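Local coordinates for protein tannase (Lactobacillus plantarum, PDB 3WA7) that hydrolyses the galloyl ester bonds of tannins, as an esterase of the alpha/beta-hydrolase fold, at residues T97-Y106 against D454-D465; I24-I32 against V44-L54. All blocks are in the same frame, centred on the assembly; numbering follows the deposited sequence.

How the interactions relate
The two contacts sit next to each other, with centres about 16 Å apart, and both belong to the alpha/beta-hydrolase framework. Interaction 2 pairs two antiparallel strands of the large mixed sheet. Interaction 1 brings together two helices that pack beside it. They meet directly where helix 95-103 ends. There Tyr53 OH lies 2.6 Å from Gly105 O, probably as a hydrogen bond, and Pro50 CG rests 3.6 Å from Leu102 O. Interaction 1 comes closer to the probable active site. Its Asp454 lies near, without touching, the likely nucleophile elbow around Ser163. It also follows closely on His451, which probably completes a triad with Ser163 and Asp419.

Interaction 1: residues T97-Y106 against D454-D465; sequences TIQQALKRGY and DYDLGDLFSWID
Phe461 is the main bump between two helices of the alpha/beta-hydrolase fold, and Gln100, Ala101, Arg104 and Tyr106 form its hollow. The axes of 97-103 and 457-465 cross at -42°, and at their closest they are 11.4 Å apart, so large side chains span the gap. The Phe461 ring enters rim first, with CZ 3.7 Å from Ala101 N. Tyr106 makes a T-shaped stack on it: its edge meets the ring face, planes at 78°, and Tyr106 CE1 comes 3.6 Å from Phe461 CD2. Arg104 closes the hollow. Its chain bends at chi2 (79°) and lays one guanidinium face on Phe461 CB, which is 3.5 Å from Arg104 CZ. Side-on, Arg104 NE and NH2 both grip Asp465 OD2, NE at 2.8 Å, in a salt bridge. With an alanine here, Asp465 would probably be left without its charged mate, and the guanidinium lying on Phe461 CB would be lost. The other oxygen, Asp465 OD1, accepts Tyr106 OH at 2.8 Å from above the carboxylate plane. Tyr62 and Asn60 also bond to this carboxylate, so both oxygens have more than one donor. One turn before Phe461, Leu457 is a smaller knob. Its CD1 sits by Thr97 and lies 4.0 Å from Gln100 CG. At the far end Thr97 OG1 donates to the anti side of Asp454 OD2, 2.6 Å away.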
loop_
_atom_site.group_PDB
_atom_site.type_symbol
_atom_site.label_atom_id
_atom_site.label_comp_id
_atom_site.label_asym_id
_atom_site.label_seq_id
_atom_site.Cartn_x
_atom_site.Cartn_y
_atom_site.Cartn_z
ATOM N N THR A 97 -9.123 6.783 -11.596
ATOM C CA THR A 97 -9.652 5.543 -11.053
ATOM C C THR A 97 -11.062 5.768 -10.520
ATOM O O THR A 97 -11.941 4.932 -10.709
ATOM C CB THR A 97 -8.751 5.015 -9.930
ATOM O OG1 THR A 97 -7.459 4.722 -10.471
ATOM C CG2 THR A 97 -9.343 3.755 -9.310
ATOM N N ILE A 98 -11.280 6.902 -9.857
ATOM C CA ILE A 98 -12.605 7.201 -9.327
ATOM C C ILE A 98 -13.588 7.361 -10.487
ATOM O O ILE A 98 -14.721 6.890 -10.423
ATOM C CB ILE A 98 -12.596 8.490 -8.472
ATOM C CG1 ILE A 98 -11.689 8.292 -7.253
ATOM C CG2 ILE A 98 -14.016 8.825 -8.020
ATOM C CD1 ILE A 98 -11.591 9.511 -6.342
ATOM N N GLN A 99 -13.149 8.026 -11.552
ATOM C CA GLN A 99 -14.001 8.213 -12.718
ATOM C C GLN A 99 -14.456 6.855 -13.253
ATOM O O GLN A 99 -15.647 6.625 -13.469
ATOM C CB GLN A 99 -13.243 8.968 -13.810
ATOM C CG GLN A 99 -12.997 10.433 -13.496
ATOM C CD GLN A 99 -12.158 11.115 -14.559
ATOM O OE1 GLN A 99 -11.989 10.590 -15.660
ATOM N NE2 GLN A 99 -11.635 12.294 -14.240
ATOM N N GLN A 100 -13.498 5.957 -13.458
ATOM C CA GLN A 100 -13.797 4.626 -13.972
ATOM C C GLN A 100 -14.635 3.804 -12.999
ATOM O O GLN A 100 -15.470 2.996 -13.410
ATOM C CB GLN A 100 -12.493 3.885 -14.289
ATOM C CG GLN A 100 -11.707 4.480 -15.452
ATOM C CD GLN A 100 -12.511 4.521 -16.735
ATOM O OE1 GLN A 100 -13.161 3.543 -17.106
ATOM N NE2 GLN A 100 -12.465 5.655 -17.429
ATOM N N ALA A 101 -14.409 4.012 -11.706
ATOM C CA ALA A 101 -15.149 3.287 -10.679
ATOM C C ALA A 101 -16.628 3.671 -10.715
ATOM O O ALA A 101 -17.503 2.818 -10.596
ATOM C CB ALA A 101 -14.560 3.588 -9.301
ATOM N N LEU A 102 -16.899 4.960 -10.884
ATOM C CA LEU A 102 -18.273 5.447 -10.945
ATOM C C LEU A 102 -18.963 4.865 -12.173
ATOM O O LEU A 102 -20.124 4.455 -12.116
ATOM C CB LEU A 102 -18.281 6.976 -11.007
ATOM C CG LEU A 102 -17.854 7.652 -9.702
ATOM C CD1 LEU A 102 -17.650 9.146 -9.925
ATOM C CD2 LEU A 102 -18.911 7.392 -8.633
ATOM N N LYS A 103 -18.231 4.830 -13.280
ATOM C CA LYS A 103 -18.740 4.287 -14.533
ATOM C C LYS A 103 -19.060 2.800 -14.362
ATOM O O LYS A 103 -19.992 2.274 -14.977
ATOM C CB LYS A 103 -17.688 4.480 -15.636
ATOM C CG LYS A 103 -18.109 3.995 -17.016
ATOM C CD LYS A 103 -17.048 4.339 -18.049
ATOM C CE LYS A 103 -17.455 3.897 -19.448
ATOM N NZ LYS A 103 -17.614 2.417 -19.533
ATOM N N ARG A 104 -18.287 2.136 -13.506
ATOM C CA ARG A 104 -18.452 0.710 -13.233
ATOM C C ARG A 104 -19.578 0.427 -12.234
ATOM O O ARG A 104 -19.918 -0.731 -11.989
ATOM C CB ARG A 104 -17.141 0.137 -12.692
ATOM C CG ARG A 104 -17.063 -1.377 -12.686
ATOM C CD ARG A 104 -16.732 -1.915 -14.070
ATOM N NE ARG A 104 -16.379 -3.331 -14.025
ATOM C CZ ARG A 104 -15.576 -3.927 -14.900
ATOM N NH1 ARG A 104 -15.038 -3.233 -15.894
ATOM N NH2 ARG A 104 -15.301 -5.219 -14.775
ATOM N N GLY A 105 -20.145 1.481 -11.655
ATOM C CA GLY A 105 -21.234 1.313 -10.708
ATOM C C GLY A 105 -20.837 1.273 -9.243
ATOM O O GLY A 105 -21.652 0.940 -8.383
ATOM N N TYR A 106 -19.588 1.612 -8.945
ATOM C CA TYR A 106 -19.128 1.603 -7.557
ATOM C C TYR A 106 -19.378 2.941 -6.879
ATOM O O TYR A 106 -19.311 3.992 -7.515
ATOM C CB TYR A 106 -17.621 1.349 -7.475
ATOM C CG TYR A 106 -17.119 0.099 -8.155
ATOM C CD1 TYR A 106 -15.773 -0.026 -8.489
ATOM C CD2 TYR A 106 -17.978 -0.955 -8.469
ATOM C CE1 TYR A 106 -15.289 -1.162 -9.122
ATOM C CE2 TYR A 106 -17.503 -2.101 -9.106
ATOM C CZ TYR A 106 -16.157 -2.194 -9.430
ATOM O OH TYR A 106 -15.671 -3.312 -10.068
ATOM N N ASP A 454 -2.763 1.450 -9.803
ATOM C CA ASP A 454 -3.948 1.730 -10.617
ATOM C C ASP A 454 -3.702 1.698 -12.128
ATOM O O ASP A 454 -4.353 2.423 -12.880
ATOM C CB ASP A 454 -4.522 3.100 -10.232
ATOM C CG ASP A 454 -5.086 3.130 -8.816
ATOM O OD1 ASP A 454 -4.678 2.293 -7.986
ATOM O OD2 ASP A 454 -5.929 4.007 -8.527
ATOM N N TYR A 455 -2.782 0.849 -12.574
ATOM C CA TYR A 455 -2.456 0.753 -13.998
ATOM C C TYR A 455 -3.154 -0.405 -14.709
ATOM O O TYR A 455 -2.967 -0.604 -15.911
ATOM C CB TYR A 455 -0.938 0.611 -14.159
ATOM C CG TYR A 455 -0.336 -0.399 -13.209
ATOM C CD1 TYR A 455 -0.570 -1.763 -13.371
ATOM C CD2 TYR A 455 0.419 0.013 -12.111
ATOM C CE1 TYR A 455 -0.073 -2.694 -12.466
ATOM C CE2 TYR A 455 0.923 -0.911 -11.198
ATOM C CZ TYR A 455 0.671 -2.263 -11.382
ATOM O OH TYR A 455 1.143 -3.180 -10.470
ATOM N N ASP A 456 -3.965 -1.152 -13.968
ATOM C CA ASP A 456 -4.672 -2.314 -14.504
ATOM C C ASP A 456 -6.134 -2.320 -14.070
ATOM O O ASP A 456 -6.648 -3.351 -13.639
ATOM C CB ASP A 456 -4.002 -3.579 -13.975
ATOM C CG ASP A 456 -3.931 -3.595 -12.459
ATOM O OD1 ASP A 456 -4.339 -2.584 -11.848
ATOM O OD2 ASP A 456 -3.469 -4.597 -11.875
ATOM N N LEU A 457 -6.807 -1.180 -14.188
ATOM C CA LEU A 457 -8.197 -1.082 -13.756
ATOM C C LEU A 457 -9.146 -2.125 -14.342
ATOM O O LEU A 457 -10.088 -2.555 -13.670
ATOM C CB LEU A 457 -8.725 0.334 -14.020
ATOM C CG LEU A 457 -7.917 1.435 -13.321
ATOM C CD1 LEU A 457 -8.613 2.777 -13.515
ATOM C CD2 LEU A 457 -7.772 1.119 -11.834
ATOM N N GLY A 458 -8.908 -2.539 -15.584
ATOM C CA GLY A 458 -9.766 -3.541 -16.194
ATOM C C GLY A 458 -9.759 -4.832 -15.391
ATOM O O GLY A 458 -10.810 -5.434 -15.146
ATOM N N ASP A 459 -8.570 -5.254 -14.969
ATOM C CA ASP A 459 -8.431 -6.476 -14.186
ATOM C C ASP A 459 -8.886 -6.255 -12.740
ATOM O O ASP A 459 -9.500 -7.132 -12.141
ATOM C CB ASP A 459 -6.978 -6.961 -14.190
ATOM C CG ASP A 459 -6.530 -7.464 -15.550
ATOM O OD1 ASP A 459 -5.342 -7.827 -15.685
ATOM O OD2 ASP A 459 -7.359 -7.506 -16.482
ATOM N N LEU A 460 -8.580 -5.087 -12.179
ATOM C CA LEU A 460 -8.986 -4.790 -10.808
ATOM C C LEU A 460 -10.503 -4.824 -10.679
ATOM O O LEU A 460 -11.036 -5.454 -9.773
ATOM C CB LEU A 460 -8.475 -3.416 -10.367
ATOM C CG LEU A 460 -8.991 -2.919 -9.008
ATOM C CD1 LEU A 460 -8.561 -3.876 -7.901
ATOM C CD2 LEU A 460 -8.464 -1.516 -8.740
ATOM N N PHE A 461 -11.197 -4.149 -11.590
ATOM C CA PHE A 461 -12.656 -4.110 -11.551
ATOM C C PHE A 461 -13.264 -5.482 -11.860
ATOM O O PHE A 461 -14.343 -5.816 -11.369
ATOM C CB PHE A 461 -13.186 -3.052 -12.529
ATOM C CG PHE A 461 -12.860 -1.627 -12.135
ATOM C CD1 PHE A 461 -13.202 -0.569 -12.974
ATOM C CD2 PHE A 461 -12.214 -1.342 -10.933
ATOM C CE1 PHE A 461 -12.904 0.752 -12.624
ATOM C CE2 PHE A 461 -11.912 -0.021 -10.574
ATOM C CZ PHE A 461 -12.258 1.024 -11.422
ATOM N N SER A 462 -12.567 -6.277 -12.666
ATOM C CA SER A 462 -13.048 -7.616 -12.995
ATOM C C SER A 462 -12.990 -8.464 -11.726
ATOM O O SER A 462 -13.889 -9.265 -11.454
ATOM C CB SER A 462 -12.177 -8.249 -14.085
ATOM O OG SER A 462 -12.582 -9.583 -14.342
ATOM N N TRP A 463 -11.923 -8.278 -10.950
ATOM C CA TRP A 463 -11.744 -9.002 -9.692
ATOM C C TRP A 463 -12.838 -8.581 -8.712
ATOM O O TRP A 463 -13.462 -9.421 -8.065
ATOM C CB TRP A 463 -10.364 -8.691 -9.102
ATOM C CG TRP A 463 -10.110 -9.267 -7.732
ATOM C CD1 TRP A 463 -9.892 -10.579 -7.415
ATOM C CD2 TRP A 463 -10.022 -8.538 -6.501
ATOM N NE1 TRP A 463 -9.671 -10.711 -6.062
ATOM C CE2 TRP A 463 -9.746 -9.474 -5.478
ATOM C CE3 TRP A 463 -10.150 -7.184 -6.162
ATOM C CZ2 TRP A 463 -9.594 -9.097 -4.135
ATOM C CZ3 TRP A 463 -9.999 -6.810 -4.826
ATOM C CH2 TRP A 463 -9.723 -7.767 -3.831
ATOM N N ILE A 464 -13.075 -7.276 -8.604
ATOM C CA ILE A 464 -14.104 -6.781 -7.700
ATOM C C ILE A 464 -15.484 -7.335 -8.071
ATOM O O ILE A 464 -16.204 -7.845 -7.213
ATOM C CB ILE A 464 -14.151 -5.232 -7.700
ATOM C CG1 ILE A 464 -12.875 -4.682 -7.048
ATOM C CG2 ILE A 464 -15.394 -4.743 -6.957
ATOM C CD1 ILE A 464 -12.808 -3.168 -6.989
ATOM N N ASP A 465 -15.846 -7.247 -9.347
ATOM C CA ASP A 465 -17.142 -7.751 -9.791
ATOM C C ASP A 465 -17.261 -9.254 -9.556
ATOM O O ASP A 465 -18.343 -9.760 -9.263
ATOM C CB ASP A 465 -17.366 -7.438 -11.274
ATOM C CG ASP A 465 -17.523 -5.951 -11.537
ATOM O OD1 ASP A 465 -17.704 -5.189 -10.566
ATOM O OD2 ASP A 465 -17.479 -5.547 -12.716
HETATM O O HOH W 1 -13.102 -5.350 -16.792
#

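Interaction 2: residues I24-I32 against V44-L54; sequences IQYYAARNI and VLNVFVPAAYL
Tyr27 and Val49 face each other as a hydrogen-bonded pair: Tyr27 N donates to Val49 O at 2.7 Å, and Val49 N donates back to Tyr27 O at 2.9 Å. Ala29 and Val47 repeat this pair of hydrogen bonds, with Val47 N 2.7 Å from Ala29 O. Between them Ala28 and Phe48 form a non-hydrogen-bonded pair, and Ala28 CB presses on Phe48 CD2. The backbone of Ala28 bonds outward instead, to Val13 on strand 13-19, while Asn46 bonds on the other side to Ala110 of strand 107-111. This is a beta hairpin inside the mixed sheet, with a G1 beta bulge near the loop that joins its strands. Asn31, in a left-handed backbone conformation, and Ile32 both face Leu45. Ile32 N donates to Leu45 O, and Leu45 N donates to Ile32 O. Asn31 N is served by a side chain: Asn46 OD1 accepts it at 2.9 Å, nearly along the C=O axis. Asn46 CG stands anti to the carbonyl carbon (chi1 -62°), which brings OD1 across to that N-H. Its ND2 bonds to Asp84 O, so both ends of the amide are satisfied. The Arg30 guanidinium has salt bridges to Asp85 and Glu15, and its NE sits at the edge of the Phe48 ring. At the other end Ala51 N donates to Gln25 O at 3.0 Å, from 41° above the carbonyl plane. Past this bond the chain makes a 3-10 turn, and Leu54 CG rests over the Tyr27 ring in a CH-pi contact, 4.0 Å from the centroid.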
loop_
_atom_site.group_PDB
_atom_site.type_symbol
_atom_site.label_atom_id
_atom_site.label_comp_id
_atom_site.label_asym_id
_atom_site.label_seq_id
_atom_site.Cartn_x
_atom_site.Cartn_y
_atom_site.Cartn_z
ATOM N N ILE A 24 -20.322 10.720 -17.644
ATOM C CA ILE A 24 -20.577 9.933 -16.443
ATOM C C ILE A 24 -21.292 10.821 -15.430
ATOM O O ILE A 24 -20.716 11.783 -14.917
ATOM C CB ILE A 24 -19.265 9.412 -15.824
ATOM C CG1 ILE A 24 -18.522 8.542 -16.840
ATOM C CG2 ILE A 24 -19.564 8.607 -14.565
ATOM C CD1 ILE A 24 -19.332 7.364 -17.349
ATOM N N GLN A 25 -22.552 10.499 -15.154
ATOM C CA GLN A 25 -23.362 11.266 -14.214
ATOM C C GLN A 25 -23.222 10.711 -12.800
ATOM O O GLN A 25 -23.350 9.509 -12.582
ATOM C CB GLN A 25 -24.838 11.216 -14.617
ATOM C CG GLN A 25 -25.164 11.829 -15.972
ATOM C CD GLN A 25 -25.146 13.346 -15.961
ATOM O OE1 GLN A 25 -25.077 13.975 -14.903
ATOM N NE2 GLN A 25 -25.224 13.944 -17.146
ATOM N N TYR A 26 -22.963 11.592 -11.842
ATOM C CA TYR A 26 -22.824 11.166 -10.460
ATOM C C TYR A 26 -23.197 12.292 -9.510
ATOM O O TYR A 26 -23.475 13.416 -9.937
ATOM C CB TYR A 26 -21.387 10.698 -10.191
ATOM C CG TYR A 26 -20.330 11.772 -10.339
ATOM C CD1 TYR A 26 -19.806 12.422 -9.221
ATOM C CD2 TYR A 26 -19.840 12.126 -11.595
ATOM C CE1 TYR A 26 -18.814 13.397 -9.351
ATOM C CE2 TYR A 26 -18.850 13.100 -11.734
ATOM C CZ TYR A 26 -18.342 13.729 -10.610
ATOM O OH TYR A 26 -17.360 14.688 -10.750
ATOM N N TYR A 27 -23.231 11.975 -8.222
ATOM C CA TYR A 27 -23.539 12.961 -7.199
ATOM C C TYR A 27 -22.361 13.013 -6.249
ATOM O O TYR A 27 -21.685 12.008 -6.045
ATOM C CB TYR A 27 -24.808 12.583 -6.437
ATOM C CG TYR A 27 -26.077 12.942 -7.170
ATOM C CD1 TYR A 27 -26.483 12.232 -8.300
ATOM C CD2 TYR A 27 -26.868 14.005 -6.739
ATOM C CE1 TYR A 27 -27.652 12.573 -8.983
ATOM C CE2 TYR A 27 -28.036 14.355 -7.414
ATOM C CZ TYR A 27 -28.421 13.636 -8.532
ATOM O OH TYR A 27 -29.579 13.986 -9.191
ATOM N N ALA A 28 -22.119 14.183 -5.669
ATOM C CA ALA A 28 -20.995 14.352 -4.762
ATOM C C ALA A 28 -21.357 15.075 -3.470
ATOM O O ALA A 28 -22.175 15.994 -3.463
ATOM C CB ALA A 28 -19.878 15.109 -5.474
ATOM N N ALA A 29 -20.743 14.634 -2.377
ATOM C CA ALA A 29 -20.926 15.235 -1.059
ATOM C C ALA A 29 -19.492 15.341 -0.571
ATOM O O ALA A 29 -18.840 14.323 -0.335
ATOM C CB ALA A 29 -21.740 14.323 -0.152
ATOM N N ARG A 30 -18.997 16.565 -0.426
ATOM C CA ARG A 30 -17.606 16.760 -0.041
ATOM C C ARG A 30 -17.316 17.412 1.300
ATOM O O ARG A 30 -18.183 18.022 1.924
ATOM C CB ARG A 30 -16.888 17.574 -1.119
ATOM C CG ARG A 30 -17.059 17.064 -2.538
ATOM C CD ARG A 30 -16.214 17.907 -3.485
ATOM N NE ARG A 30 -16.253 17.447 -4.872
ATOM C CZ ARG A 30 -17.237 17.692 -5.731
ATOM N NH1 ARG A 30 -18.296 18.401 -5.362
ATOM N NH2 ARG A 30 -17.149 17.242 -6.975
ATOM N N ASN A 31 -16.056 17.277 1.708
ATOM C CA ASN A 31 -15.537 17.848 2.941
ATOM C C ASN A 31 -16.372 17.529 4.167
ATOM O O ASN A 31 -16.721 18.413 4.954
ATOM C CB ASN A 31 -15.376 19.358 2.772
ATOM C CG ASN A 31 -14.367 19.710 1.696
ATOM O OD1 ASN A 31 -13.238 19.220 1.710
ATOM N ND2 ASN A 31 -14.767 20.558 0.756
ATOM N N ILE A 32 -16.668 16.246 4.323
ATOM C CA ILE A 32 -17.446 15.756 5.443
ATOM C C ILE A 32 -16.507 15.367 6.583
ATOM O O ILE A 32 -15.661 14.490 6.427
ATOM C CB ILE A 32 -18.270 14.512 5.036
ATOM C CG1 ILE A 32 -19.269 14.886 3.938
ATOM C CG2 ILE A 32 -18.982 13.937 6.253
ATOM C CD1 ILE A 32 -19.976 13.695 3.323
ATOM N N VAL A 44 -11.251 14.856 6.548
ATOM C CA VAL A 44 -12.582 14.970 5.966
ATOM C C VAL A 44 -12.637 13.936 4.854
ATOM O O VAL A 44 -11.600 13.427 4.423
ATOM C CB VAL A 44 -12.853 16.373 5.358
ATOM C CG1 VAL A 44 -12.874 17.424 6.458
ATOM C CG2 VAL A 44 -11.805 16.708 4.303
ATOM N N LEU A 45 -13.836 13.600 4.403
ATOM C CA LEU A 45 -13.966 12.633 3.324
ATOM C C LEU A 45 -14.964 13.123 2.289
ATOM O O LEU A 45 -15.788 14.000 2.570
ATOM C CB LEU A 45 -14.373 11.254 3.879
ATOM C CG LEU A 45 -15.654 11.061 4.700
ATOM C CD1 LEU A 45 -16.876 11.108 3.794
ATOM C CD2 LEU A 45 -15.600 9.713 5.408
ATOM N N ASN A 46 -14.852 12.580 1.079
ATOM C CA ASN A 46 -15.739 12.927 -0.020
ATOM C C ASN A 46 -16.489 11.674 -0.447
ATOM O O ASN A 46 -15.924 10.580 -0.468
ATOM C CB ASN A 46 -14.955 13.461 -1.223
ATOM C CG ASN A 46 -14.201 14.735 -0.917
ATOM O OD1 ASN A 46 -14.622 15.540 -0.087
ATOM N ND2 ASN A 46 -13.088 14.941 -1.614
ATOM N N VAL A 47 -17.761 11.845 -0.795
ATOM C CA VAL A 47 -18.602 10.738 -1.227
ATOM C C VAL A 47 -19.069 10.967 -2.662
ATOM O O VAL A 47 -19.583 12.036 -2.988
ATOM C CB VAL A 47 -19.846 10.611 -0.324
ATOM C CG1 VAL A 47 -20.723 9.465 -0.796
ATOM C CG2 VAL A 47 -19.416 10.394 1.115
ATOM N N PHE A 48 -18.885 9.962 -3.514
ATOM C CA PHE A 48 -19.301 10.058 -4.908
ATOM C C PHE A 48 -20.196 8.873 -5.243
ATOM O O PHE A 48 -19.842 7.719 -4.994
ATOM C CB PHE A 48 -18.076 10.110 -5.818
ATOM C CG PHE A 48 -17.124 11.208 -5.455
ATOM C CD1 PHE A 48 -15.977 10.936 -4.717
ATOM C CD2 PHE A 48 -17.407 12.526 -5.798
ATOM C CE1 PHE A 48 -15.125 11.963 -4.319
ATOM C CE2 PHE A 48 -16.559 13.564 -5.405
ATOM C CZ PHE A 48 -15.415 13.279 -4.663
ATOM N N VAL A 49 -21.358 9.174 -5.812
ATOM C CA VAL A 49 -22.346 8.151 -6.121
ATOM C C VAL A 49 -22.868 8.197 -7.552
ATOM O O VAL A 49 -23.232 9.261 -8.048
ATOM C CB VAL A 49 -23.565 8.301 -5.176
ATOM C CG1 VAL A 49 -24.559 7.174 -5.412
ATOM C CG2 VAL A 49 -23.103 8.329 -3.722
ATOM N N PRO A 50 -22.901 7.041 -8.236
ATOM C CA PRO A 50 -23.411 7.023 -9.611
ATOM C C PRO A 50 -24.838 7.571 -9.573
ATOM O O PRO A 50 -25.617 7.213 -8.690
ATOM C CB PRO A 50 -23.366 5.542 -9.972
ATOM C CG PRO A 50 -22.135 5.070 -9.221
ATOM C CD PRO A 50 -22.328 5.733 -7.869
ATOM N N ALA A 51 -25.176 8.434 -10.524
ATOM C CA ALA A 51 -26.500 9.047 -10.565
ATOM C C ALA A 51 -27.657 8.051 -10.496
ATOM O O ALA A 51 -28.703 8.348 -9.916
ATOM C CB ALA A 51 -26.632 9.910 -11.821
ATOM N N ALA A 52 -27.475 6.876 -11.086
ATOM C CA ALA A 52 -28.522 5.859 -11.094
ATOM C C ALA A 52 -29.045 5.503 -9.707
ATOM O O ALA A 52 -30.213 5.148 -9.554
ATOM C CB ALA A 52 -28.017 4.601 -11.786
ATOM N N TYR A 53 -28.187 5.606 -8.698
ATOM C CA TYR A 53 -28.574 5.250 -7.335
ATOM C C TYR A 53 -29.472 6.269 -6.639
ATOM O O TYR A 53 -29.864 6.080 -5.485
ATOM C CB TYR A 53 -27.311 4.951 -6.519
ATOM C CG TYR A 53 -26.478 3.834 -7.136
ATOM C CD1 TYR A 53 -25.144 3.639 -6.773
ATOM C CD2 TYR A 53 -27.020 2.998 -8.116
ATOM C CE1 TYR A 53 -24.369 2.641 -7.383
ATOM C CE2 TYR A 53 -26.259 2.003 -8.725
ATOM C CZ TYR A 53 -24.936 1.831 -8.361
ATOM O OH TYR A 53 -24.183 0.867 -9.001
ATOM N N LEU A 54 -29.796 7.349 -7.343
ATOM C CA LEU A 54 -30.701 8.368 -6.818
ATOM C C LEU A 54 -31.995 8.267 -7.621
ATOM O O LEU A 54 -32.911 9.077 -7.459
ATOM C CB LEU A 54 -30.110 9.776 -6.976
ATOM C CG LEU A 54 -29.051 10.256 -5.976
ATOM C CD1 LEU A 54 -29.628 10.204 -4.576
ATOM C CD2 LEU A 54 -27.803 9.397 -6.072
#